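Local coordinates for protein tRNA-splicing endonuclease (Sulfolobus tokodaii, PDB 2CV8) that probably cleaves pre-tRNA at both splice sites to release the intron, leaving 2',3'-cyclic phosphate and 5'-hydroxyl ends, at residues 17-22 / 40-45; 50-55 / 92-97; 125-130 / 154-159. All coordinates share one frame; numbering follows the deposited sequence.

Contact 1: 17-22 / 40-45; sequences DARLIY and EEINSE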
loop_
_atom_site.group_PDB
_atom_site.type_symbol
_atom_site.label_atom_id
_atom_site.label_comp_id
_atom_site.label_asym_id
_atom_site.label_seq_id
_atom_site.Cartn_x
_atom_site.Cartn_y
_atom_site.Cartn_z
ATOM N N ASP B 17 -21.016 -16.938 -30.292
ATOM C CA ASP B 17 -19.703 -16.325 -30.130
ATOM C C ASP B 17 -19.577 -15.802 -28.708
ATOM O O ASP B 17 -18.555 -15.996 -28.046
ATOM C CB ASP B 17 -19.538 -15.170 -31.120
ATOM C CG ASP B 17 -19.349 -15.647 -32.547
ATOM O OD1 ASP B 17 -20.036 -16.609 -32.948
ATOM O OD2 ASP B 17 -18.521 -15.051 -33.269
ATOM N N ALA B 18 -20.633 -15.137 -28.249
ATOM C CA ALA B 18 -20.677 -14.591 -26.899
ATOM C C ALA B 18 -20.427 -15.699 -25.879
ATOM O O ALA B 18 -19.446 -15.659 -25.147
ATOM C CB ALA B 18 -22.029 -13.944 -26.644
ATOM N N ARG B 19 -21.313 -16.689 -25.841
ATOM C CA ARG B 19 -21.183 -17.809 -24.908
ATOM C C ARG B 19 -19.828 -18.507 -24.968
ATOM O O ARG B 19 -19.364 -19.042 -23.962
ATOM C CB ARG B 19 -22.287 -18.839 -25.162
ATOM C CG ARG B 19 -23.660 -18.381 -24.724
ATOM C CD ARG B 19 -24.719 -19.400 -25.075
ATOM N NE ARG B 19 -26.022 -19.040 -24.521
ATOM C CZ ARG B 19 -27.134 -19.737 -24.725
ATOM N NH1 ARG B 19 -27.101 -20.831 -25.474
ATOM N NH2 ARG B 19 -28.275 -19.348 -24.168
ATOM N N LEU B 20 -19.208 -18.518 -26.147
ATOM C CA LEU B 20 -17.903 -19.155 -26.308
ATOM C C LEU B 20 -16.808 -18.302 -25.673
ATOM O O LEU B 20 -16.001 -18.796 -24.880
ATOM C CB LEU B 20 -17.598 -19.379 -27.791
ATOM C CG LEU B 20 -18.584 -20.284 -28.536
ATOM C CD1 LEU B 20 -18.113 -20.484 -29.964
ATOM C CD2 LEU B 20 -18.704 -21.623 -27.823
ATOM N N ILE B 21 -16.795 -17.018 -26.020
ATOM C CA ILE B 21 -15.819 -16.082 -25.481
ATOM C C ILE B 21 -15.904 -16.048 -23.950
ATOM O O ILE B 21 -14.897 -15.890 -23.258
ATOM C CB ILE B 21 -16.062 -14.660 -26.038
ATOM C CG1 ILE B 21 -15.902 -14.668 -27.566
ATOM C CG2 ILE B 21 -15.084 -13.675 -25.410
ATOM C CD1 ILE B 21 -16.300 -13.384 -28.261
ATOM N N TYR B 22 -17.114 -16.205 -23.427
ATOM C CA TYR B 22 -17.324 -16.182 -21.991
ATOM C C TYR B 22 -16.857 -17.494 -21.392
ATOM O O TYR B 22 -16.271 -17.519 -20.313
ATOM C CB TYR B 22 -18.803 -15.968 -21.677
ATOM C CG TYR B 22 -19.074 -15.739 -20.213
ATOM C CD1 TYR B 22 -18.733 -14.531 -19.598
ATOM C CD2 TYR B 22 -19.652 -16.736 -19.432
ATOM C CE1 TYR B 22 -18.965 -14.321 -18.240
ATOM C CE2 TYR B 22 -19.883 -16.538 -18.069
ATOM C CZ TYR B 22 -19.541 -15.330 -17.482
ATOM O OH TYR B 22 -19.793 -15.138 -16.143
ATOM N N GLU B 40 -24.096 -20.861 -20.154
ATOM C CA GLU B 40 -25.344 -21.494 -20.507
ATOM C C GLU B 40 -26.526 -20.551 -20.278
ATOM O O GLU B 40 -27.514 -20.589 -21.014
ATOM C CB GLU B 40 -25.465 -22.776 -19.679
ATOM C CG GLU B 40 -26.355 -23.850 -20.248
ATOM C CD GLU B 40 -26.168 -24.053 -21.726
ATOM O OE1 GLU B 40 -26.754 -23.269 -22.506
ATOM O OE2 GLU B 40 -25.436 -24.989 -22.108
ATOM N N GLU B 41 -26.427 -19.687 -19.275
ATOM C CA GLU B 41 -27.522 -18.757 -18.998
ATOM C C GLU B 41 -27.388 -17.381 -19.658
ATOM O O GLU B 41 -28.072 -16.439 -19.273
ATOM C CB GLU B 41 -27.725 -18.610 -17.477
ATOM C CG GLU B 41 -26.454 -18.435 -16.655
ATOM C CD GLU B 41 -26.699 -18.595 -15.153
ATOM O OE1 GLU B 41 -27.504 -17.820 -14.588
ATOM O OE2 GLU B 41 -26.083 -19.501 -14.541
ATOM N N ILE B 42 -26.519 -17.274 -20.659
ATOM C CA ILE B 42 -26.311 -16.014 -21.374
ATOM C C ILE B 42 -27.185 -15.977 -22.627
ATOM O O ILE B 42 -27.100 -16.868 -23.476
ATOM C CB ILE B 42 -24.818 -15.830 -21.809
ATOM C CG1 ILE B 42 -23.922 -15.684 -20.577
ATOM C CG2 ILE B 42 -24.682 -14.602 -22.722
ATOM C CD1 ILE B 42 -22.431 -15.561 -20.894
ATOM N N ASN B 43 -28.016 -14.946 -22.744
ATOM C CA ASN B 43 -28.902 -14.806 -23.898
ATOM C C ASN B 43 -28.850 -13.413 -24.474
ATOM O O ASN B 43 -29.584 -13.091 -25.403
ATOM C CB ASN B 43 -30.345 -15.114 -23.516
ATOM C CG ASN B 43 -30.544 -16.555 -23.142
ATOM O OD1 ASN B 43 -30.235 -16.973 -22.023
ATOM N ND2 ASN B 43 -31.053 -17.341 -24.087
ATOM N N SER B 44 -27.992 -12.580 -23.912
ATOM C CA SER B 44 -27.861 -11.223 -24.396
ATOM C C SER B 44 -26.427 -10.999 -24.834
ATOM O O SER B 44 -25.517 -11.676 -24.365
ATOM C CB SER B 44 -28.252 -10.232 -23.302
ATOM O OG SER B 44 -27.471 -10.419 -22.134
ATOM N N GLU B 45 -26.240 -10.052 -25.744
ATOM C CA GLU B 45 -24.927 -9.712 -26.272
ATOM C C GLU B 45 -23.873 -9.586 -25.185
ATOM O O GLU B 45 -24.105 -8.998 -24.142
ATOM C CB GLU B 45 -25.005 -8.412 -27.082
ATOM C CG GLU B 45 -26.005 -7.395 -26.574
ATOM C CD GLU B 45 -27.379 -7.577 -27.182
ATOM O OE1 GLU B 45 -28.236 -6.688 -27.009
ATOM O OE2 GLU B 45 -27.602 -8.611 -27.839
#
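Arg19, on helix 15-25 of the N-terminal domain, fastens the loop that runs from strand 29-30 to strand 46-49 by a side-on, two-nitrogen grip on a single carbonyl oxygen. Both hydrogen bonds of this helix-to-loop contact end on Ile42 O. The bond from Arg19 NE to Ile42 O is 2.6 Å long and lies in the carbonyl plane. That from Arg19 NH2 to Ile42 O, 2.8 Å, arrives from above the same plane, so the two donors differ in how they use the acceptor, although the oxygen stays near the guanidinium plane for both. The side chain reaches it because CG stands beside the backbone N (chi1 -72°) and the chain then runs fully extended to NE.

Charge adds a looser component. Glu40 OE1 stands 3.9 Å from Arg19 NH1 but well out of the guanidinium plane, a long salt bridge of charges only, since no N-H points at the oxygen; the carboxylate and guanidinium planes are 81° apart. Glu40 O lies over one face of the guanidinium. Were Arg19 an alanine, Ile42 O would probably lose both of these donors and Glu40 this opposite charge, leaving the loop less firmly tied to the helix.

Apolar packing completes the contact on the buried side. Ile42 CB lies against Arg19 CG, and the residue also touches Pro30 of strand 29-30. Tyr22 hydrogen-bonds through OH to Pro36 O, which ties the far end of its ring to an earlier part of the same connection. Over one face of that ring sits Ile42 CD1 in a CH-pi contact, 3.7 Å from the centroid.

Contact 2: 50-55 / 92-97; sequences LIEGVY and SVYEDL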
loop_
_atom_site.group_PDB
_atom_site.type_symbol
_atom_site.label_atom_id
_atom_site.label_comp_id
_atom_site.label_asym_id
_atom_site.label_seq_id
_atom_site.Cartn_x
_atom_site.Cartn_y
_atom_site.Cartn_z
ATOM N N LEU B 50 -12.405 -2.539 -23.354
ATOM C CA LEU B 50 -11.237 -2.445 -24.219
ATOM C C LEU B 50 -10.080 -3.284 -23.686
ATOM O O LEU B 50 -9.379 -3.938 -24.457
ATOM C CB LEU B 50 -10.804 -0.990 -24.384
ATOM C CG LEU B 50 -11.564 -0.270 -25.498
ATOM C CD1 LEU B 50 -11.279 1.225 -25.463
ATOM C CD2 LEU B 50 -11.162 -0.881 -26.837
ATOM N N ILE B 51 -9.889 -3.279 -22.368
ATOM C CA ILE B 51 -8.813 -4.060 -21.767
ATOM C C ILE B 51 -8.965 -5.542 -22.126
ATOM O O ILE B 51 -7.995 -6.191 -22.507
ATOM C CB ILE B 51 -8.786 -3.872 -20.237
ATOM C CG1 ILE B 51 -8.285 -2.469 -19.910
ATOM C CG2 ILE B 51 -7.867 -4.876 -19.586
ATOM C CD1 ILE B 51 -8.241 -2.176 -18.433
ATOM N N GLU B 52 -10.178 -6.069 -22.011
ATOM C CA GLU B 52 -10.435 -7.462 -22.351
ATOM C C GLU B 52 -10.295 -7.695 -23.863
ATOM O O GLU B 52 -9.649 -8.652 -24.309
ATOM C CB GLU B 52 -11.846 -7.861 -21.925
ATOM C CG GLU B 52 -12.061 -7.863 -20.442
ATOM C CD GLU B 52 -13.411 -8.416 -20.068
ATOM O OE1 GLU B 52 -14.429 -7.809 -20.454
ATOM O OE2 GLU B 52 -13.455 -9.463 -19.391
ATOM N N GLY B 53 -10.917 -6.819 -24.648
ATOM C CA GLY B 53 -10.850 -6.951 -26.090
ATOM C C GLY B 53 -9.434 -6.918 -26.643
ATOM O O GLY B 53 -9.071 -7.727 -27.501
ATOM N N VAL B 54 -8.635 -5.973 -26.160
ATOM C CA VAL B 54 -7.265 -5.842 -26.615
ATOM C C VAL B 54 -6.500 -7.118 -26.262
ATOM O O VAL B 54 -5.682 -7.596 -27.049
ATOM C CB VAL B 54 -6.579 -4.583 -25.980
ATOM C CG1 VAL B 54 -5.093 -4.539 -26.336
ATOM C CG2 VAL B 54 -7.255 -3.315 -26.491
ATOM N N TYR B 55 -6.775 -7.680 -25.087
ATOM C CA TYR B 55 -6.104 -8.909 -24.674
ATOM C C TYR B 55 -6.460 -10.051 -25.622
ATOM O O TYR B 55 -5.568 -10.701 -26.184
ATOM C CB TYR B 55 -6.502 -9.303 -23.248
ATOM C CG TYR B 55 -5.790 -10.550 -22.764
ATOM C CD1 TYR B 55 -4.398 -10.589 -22.690
ATOM C CD2 TYR B 55 -6.498 -11.702 -22.424
ATOM C CE1 TYR B 55 -3.727 -11.740 -22.295
ATOM C CE2 TYR B 55 -5.834 -12.866 -22.029
ATOM C CZ TYR B 55 -4.445 -12.870 -21.971
ATOM O OH TYR B 55 -3.765 -13.999 -21.597
ATOM N N SER B 92 -1.474 -3.600 -18.423
ATOM C CA SER B 92 -0.263 -4.301 -18.015
ATOM C C SER B 92 -0.552 -5.315 -16.923
ATOM O O SER B 92 -0.073 -6.450 -16.994
ATOM C CB SER B 92 0.805 -3.308 -17.543
ATOM O OG SER B 92 1.281 -2.534 -18.634
ATOM N N VAL B 93 -1.338 -4.921 -15.920
ATOM C CA VAL B 93 -1.670 -5.853 -14.846
ATOM C C VAL B 93 -2.693 -6.877 -15.350
ATOM O O VAL B 93 -2.584 -8.070 -15.049
ATOM C CB VAL B 93 -2.261 -5.145 -13.588
ATOM C CG1 VAL B 93 -2.496 -6.171 -12.478
ATOM C CG2 VAL B 93 -1.321 -4.071 -13.080
ATOM N N TYR B 94 -3.682 -6.423 -16.116
ATOM C CA TYR B 94 -4.680 -7.353 -16.627
ATOM C C TYR B 94 -3.995 -8.493 -17.353
ATOM O O TYR B 94 -4.191 -9.670 -17.027
ATOM C CB TYR B 94 -5.631 -6.686 -17.615
ATOM C CG TYR B 94 -6.704 -7.642 -18.094
ATOM C CD1 TYR B 94 -7.867 -7.835 -17.365
ATOM C CD2 TYR B 94 -6.519 -8.396 -19.238
ATOM C CE1 TYR B 94 -8.821 -8.756 -17.762
ATOM C CE2 TYR B 94 -7.462 -9.331 -19.646
ATOM C CZ TYR B 94 -8.610 -9.509 -18.902
ATOM O OH TYR B 94 -9.511 -10.470 -19.280
ATOM N N GLU B 95 -3.195 -8.120 -18.348
ATOM C CA GLU B 95 -2.463 -9.067 -19.176
ATOM C C GLU B 95 -1.555 -9.989 -18.370
ATOM O O GLU B 95 -1.630 -11.211 -18.499
ATOM C CB GLU B 95 -1.632 -8.304 -20.200
ATOM C CG GLU B 95 -0.857 -9.186 -21.137
ATOM C CD GLU B 95 0.088 -8.384 -21.993
ATOM O OE1 GLU B 95 1.004 -7.751 -21.413
ATOM O OE2 GLU B 95 -0.086 -8.382 -23.233
ATOM N N ASP B 96 -0.692 -9.394 -17.549
ATOM C CA ASP B 96 0.246 -10.148 -16.732
ATOM C C ASP B 96 -0.479 -11.171 -15.878
ATOM O O ASP B 96 -0.090 -12.336 -15.819
ATOM C CB ASP B 96 1.038 -9.189 -15.845
ATOM C CG ASP B 96 2.109 -9.891 -15.001
ATOM O OD1 ASP B 96 1.876 -10.117 -13.791
ATOM O OD2 ASP B 96 3.190 -10.206 -15.547
ATOM N N LEU B 97 -1.542 -10.738 -15.219
ATOM C CA LEU B 97 -2.292 -11.640 -14.379
ATOM C C LEU B 97 -3.009 -12.683 -15.207
ATOM O O LEU B 97 -3.050 -13.863 -14.850
ATOM C CB LEU B 97 -3.293 -10.864 -13.529
ATOM C CG LEU B 97 -2.668 -10.080 -12.371
ATOM C CD1 LEU B 97 -3.762 -9.527 -11.472
ATOM C CD2 LEU B 97 -1.755 -10.996 -11.570
#
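Glu52 OE2 accepts a hydrogen bond from Gly28 N and has Arg105 NH2 at the distance of a long, weak ion pair, while the methylene part of the same side chain faces Tyr94, with CG 3.8 Å from Tyr94 OH. These partners would be expected to favour a charged carboxylate despite its burial. The carboxylate is turned almost square to the Tyr94 ring.

Tyr94 is the residue that Ile51, Glu52 and Tyr55 all meet. With CG anti to its backbone N (chi1 -177°), it leaves helix 87-99 toward helix 50-58 and meets Ile51 and Tyr55, one helical turn apart, at different parts of its ring. Ile51 reaches the base of the ring with its CG2 branch, 3.4 Å from Tyr94 CG. Farther out, Tyr94 CE2 lies 3.7 Å from Tyr55 CB and is equally near Tyr55 CG. The two rings form an offset edge-to-face pair, with the edge of Tyr94 directed toward the face of Tyr55, centroids 5.6 Å apart and planes at 73°. Glu95 contributes its aliphatic stem, CG lying 4.0 Å from Tyr55 CE1. The Tyr55 hydroxyl is hydrogen-bonded to Glu99 OE2, which fixes the outer end of that ring to helix 87-99 as well.

No hydrogen bond joins the two segments; side-chain packing does the work, and the axes of the two short segments approach to 10.2 Å at their closest and cross at -49°. The contact thereby joins helix 50-58 of the N-terminal domain to helix 87-99 of the catalytic domain. Tyr27 packs on Glu52, Tyr55 and Tyr94, helix 73-83 lies against Leu50 and Val54, and strand 170-178 meets helix 87-99 through Val93, Asp96 and Leu97.

Contact 3: 125-130 / 154-159; sequences HAPYLV and TRKELI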
loop_
_atom_site.group_PDB
_atom_site.type_symbol
_atom_site.label_atom_id
_atom_site.label_comp_id
_atom_site.label_asym_id
_atom_site.label_seq_id
_atom_site.Cartn_x
_atom_site.Cartn_y
_atom_site.Cartn_z
ATOM N N HIS B 125 -12.175 -20.162 -5.962
ATOM C CA HIS B 125 -11.519 -19.573 -4.795
ATOM C C HIS B 125 -12.009 -18.149 -4.525
ATOM O O HIS B 125 -12.715 -17.557 -5.347
ATOM C CB HIS B 125 -9.995 -19.557 -4.991
ATOM C CG HIS B 125 -9.373 -20.918 -5.104
ATOM N ND1 HIS B 125 -8.034 -21.101 -5.376
ATOM C CD2 HIS B 125 -9.902 -22.159 -4.979
ATOM C CE1 HIS B 125 -7.766 -22.394 -5.415
ATOM N NE2 HIS B 125 -8.882 -23.058 -5.177
ATOM N N ALA B 126 -11.640 -17.613 -3.362
ATOM C CA ALA B 126 -12.021 -16.256 -2.990
ATOM C C ALA B 126 -11.233 -15.306 -3.888
ATOM O O ALA B 126 -10.101 -15.593 -4.266
ATOM C CB ALA B 126 -11.703 -15.991 -1.527
ATOM N N PRO B 127 -11.824 -14.152 -4.223
ATOM C CA PRO B 127 -11.269 -13.103 -5.082
ATOM C C PRO B 127 -10.211 -12.205 -4.465
ATOM O O PRO B 127 -10.430 -11.618 -3.408
ATOM C CB PRO B 127 -12.503 -12.284 -5.479
ATOM C CG PRO B 127 -13.687 -13.103 -5.004
ATOM C CD PRO B 127 -13.180 -13.793 -3.792
ATOM N N TYR B 128 -9.068 -12.092 -5.131
ATOM C CA TYR B 128 -8.014 -11.207 -4.657
ATOM C C TYR B 128 -8.297 -9.882 -5.341
ATOM O O TYR B 128 -8.586 -9.845 -6.529
ATOM C CB TYR B 128 -6.625 -11.721 -5.056
ATOM C CG TYR B 128 -6.262 -13.002 -4.360
ATOM C CD1 TYR B 128 -6.455 -14.237 -4.977
ATOM C CD2 TYR B 128 -5.809 -12.987 -3.043
ATOM C CE1 TYR B 128 -6.212 -15.432 -4.293
ATOM C CE2 TYR B 128 -5.566 -14.172 -2.348
ATOM C CZ TYR B 128 -5.771 -15.391 -2.978
ATOM O OH TYR B 128 -5.549 -16.564 -2.289
ATOM N N LEU B 129 -8.240 -8.797 -4.590
ATOM C CA LEU B 129 -8.493 -7.480 -5.150
ATOM C C LEU B 129 -7.177 -6.808 -5.491
ATOM O O LEU B 129 -6.276 -6.721 -4.658
ATOM C CB LEU B 129 -9.271 -6.632 -4.150
ATOM C CG LEU B 129 -10.794 -6.647 -4.265
ATOM C CD1 LEU B 129 -11.296 -7.981 -4.786
ATOM C CD2 LEU B 129 -11.374 -6.336 -2.903
ATOM N N VAL B 130 -7.064 -6.334 -6.723
ATOM C CA VAL B 130 -5.837 -5.691 -7.156
ATOM C C VAL B 130 -6.086 -4.280 -7.650
ATOM O O VAL B 130 -7.091 -3.995 -8.303
ATOM C CB VAL B 130 -5.133 -6.490 -8.314
ATOM C CG1 VAL B 130 -3.799 -5.849 -8.659
ATOM C CG2 VAL B 130 -4.917 -7.945 -7.919
ATOM N N THR B 154 -14.423 -5.743 2.689
ATOM C CA THR B 154 -14.951 -7.059 2.322
ATOM C C THR B 154 -13.900 -8.035 2.836
ATOM O O THR B 154 -13.849 -9.202 2.443
ATOM C CB THR B 154 -15.094 -7.229 0.786
ATOM O OG1 THR B 154 -15.941 -6.198 0.260
ATOM C CG2 THR B 154 -15.716 -8.576 0.454
ATOM N N ARG B 155 -13.062 -7.514 3.727
ATOM C CA ARG B 155 -11.976 -8.257 4.347
ATOM C C ARG B 155 -11.384 -9.329 3.436
ATOM O O ARG B 155 -11.340 -10.510 3.783
ATOM C CB ARG B 155 -12.443 -8.876 5.668
ATOM C CG ARG B 155 -11.403 -8.778 6.779
ATOM C CD ARG B 155 -10.129 -9.535 6.420
ATOM N NE ARG B 155 -8.996 -9.155 7.261
ATOM C CZ ARG B 155 -7.814 -9.766 7.247
ATOM N NH1 ARG B 155 -7.605 -10.796 6.436
ATOM N NH2 ARG B 155 -6.838 -9.343 8.037
ATOM N N LYS B 156 -10.943 -8.903 2.258
ATOM C CA LYS B 156 -10.319 -9.798 1.292
ATOM C C LYS B 156 -8.865 -9.362 1.164
ATOM O O LYS B 156 -8.381 -8.576 1.980
ATOM C CB LYS B 156 -11.033 -9.711 -0.058
ATOM C CG LYS B 156 -12.433 -10.288 -0.022
ATOM C CD LYS B 156 -13.129 -10.186 -1.360
ATOM C CE LYS B 156 -14.451 -10.937 -1.324
ATOM N NZ LYS B 156 -15.266 -10.692 -2.542
ATOM N N GLU B 157 -8.164 -9.857 0.154
ATOM C CA GLU B 157 -6.769 -9.477 -0.003
ATOM C C GLU B 157 -6.541 -8.331 -0.985
ATOM O O GLU B 157 -6.751 -8.484 -2.188
ATOM C CB GLU B 157 -5.948 -10.696 -0.412
ATOM C CG GLU B 157 -5.806 -11.723 0.704
ATOM C CD GLU B 157 -4.994 -11.202 1.884
ATOM O OE1 GLU B 157 -5.367 -10.157 2.461
ATOM O OE2 GLU B 157 -3.977 -11.839 2.235
ATOM N N LEU B 158 -6.114 -7.179 -0.463
ATOM C CA LEU B 158 -5.839 -6.009 -1.297
ATOM C C LEU B 158 -4.391 -6.076 -1.776
ATOM O O LEU B 158 -3.476 -6.360 -0.997
ATOM C CB LEU B 158 -6.071 -4.723 -0.503
ATOM C CG LEU B 158 -6.125 -3.417 -1.301
ATOM C CD1 LEU B 158 -4.763 -3.125 -1.888
ATOM C CD2 LEU B 158 -7.178 -3.514 -2.400
ATOM N N ILE B 159 -4.183 -5.789 -3.057
ATOM C CA ILE B 159 -2.851 -5.862 -3.654
ATOM C C ILE B 159 -2.597 -4.780 -4.696
ATOM O O ILE B 159 -3.435 -4.522 -5.554
ATOM C CB ILE B 159 -2.644 -7.250 -4.310
ATOM C CG1 ILE B 159 -2.682 -8.333 -3.237
ATOM C CG2 ILE B 159 -1.316 -7.312 -5.039
ATOM C CD1 ILE B 159 -2.405 -9.711 -3.760
#
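Lys156 crosses Pro127 obliquely, with every side-chain atom from CB to NZ near some atom of it. Its CB is 3.9 Å from Pro127 O, and CG remains beside the same oxygen; CD comes nearer, 3.7 Å from Pro127 O. Beyond this the chain leaves the carbonyl and passes to the proline ring: CE lies 4.0 Å from Pro127 CD, and at the tip NZ is 3.8 Å from Pro127 CG. The path follows from a chain that is extended throughout beyond CG, which itself stands beside the backbone N (chi1 -69°). Pro127 also packs on Tyr117, and Tyr110 touches Lys156; the lysine, predicted to belong to the active site together with Tyr117 and His125, is thus flanked by Pro127 and Tyr110.

Beyond Pro127 and Lys156 the two chains become neighbouring parallel strands, 128-134 and 157-163, of the mixed sheet of the catalytic domain. They form a beta-alpha-beta crossover whose connection includes helix 141-151. Leu129 supplies both backbone bonds between the segments: Leu129 N donates to Glu157 O at 2.8 Å, and Leu129 O receives a weak bond from Ile159 N. Leu129 and Leu158 share one face of the sheet, where Leu158 also reaches Val150 of the crossover helix. Tyr128, Glu157, Val130 and Ile159 occupy the other. There Tyr128 and Glu157 lie side by side pointing the same way, with Glu157 CB at the edge of the tyrosine ring, 3.5 Å from Tyr128 CD2. Ile159 also packs on Leu178 of the second subunit.

The three contacts follow one another along the chain. Contact 1 lies in the N-terminal domain, contact 2 bridges this domain and the catalytic one, and contact 3 lies in the catalytic sheet. Contacts 1 and 2 do not touch; their centres are 20 Å apart and their nearest atoms about 7 Å. Contacts 2 and 3 meet directly through Val130, whose CG1 is 4.0 Å from Val93 CG1, so helix 87-99 packs on the strand leading from the predicted active site. Contact 3 contains His125 and Lys156 of that site. The side chains of Tyr22 in contact 1 and Tyr94 in contact 2 are each about 10 Å from that of its third member, Tyr117.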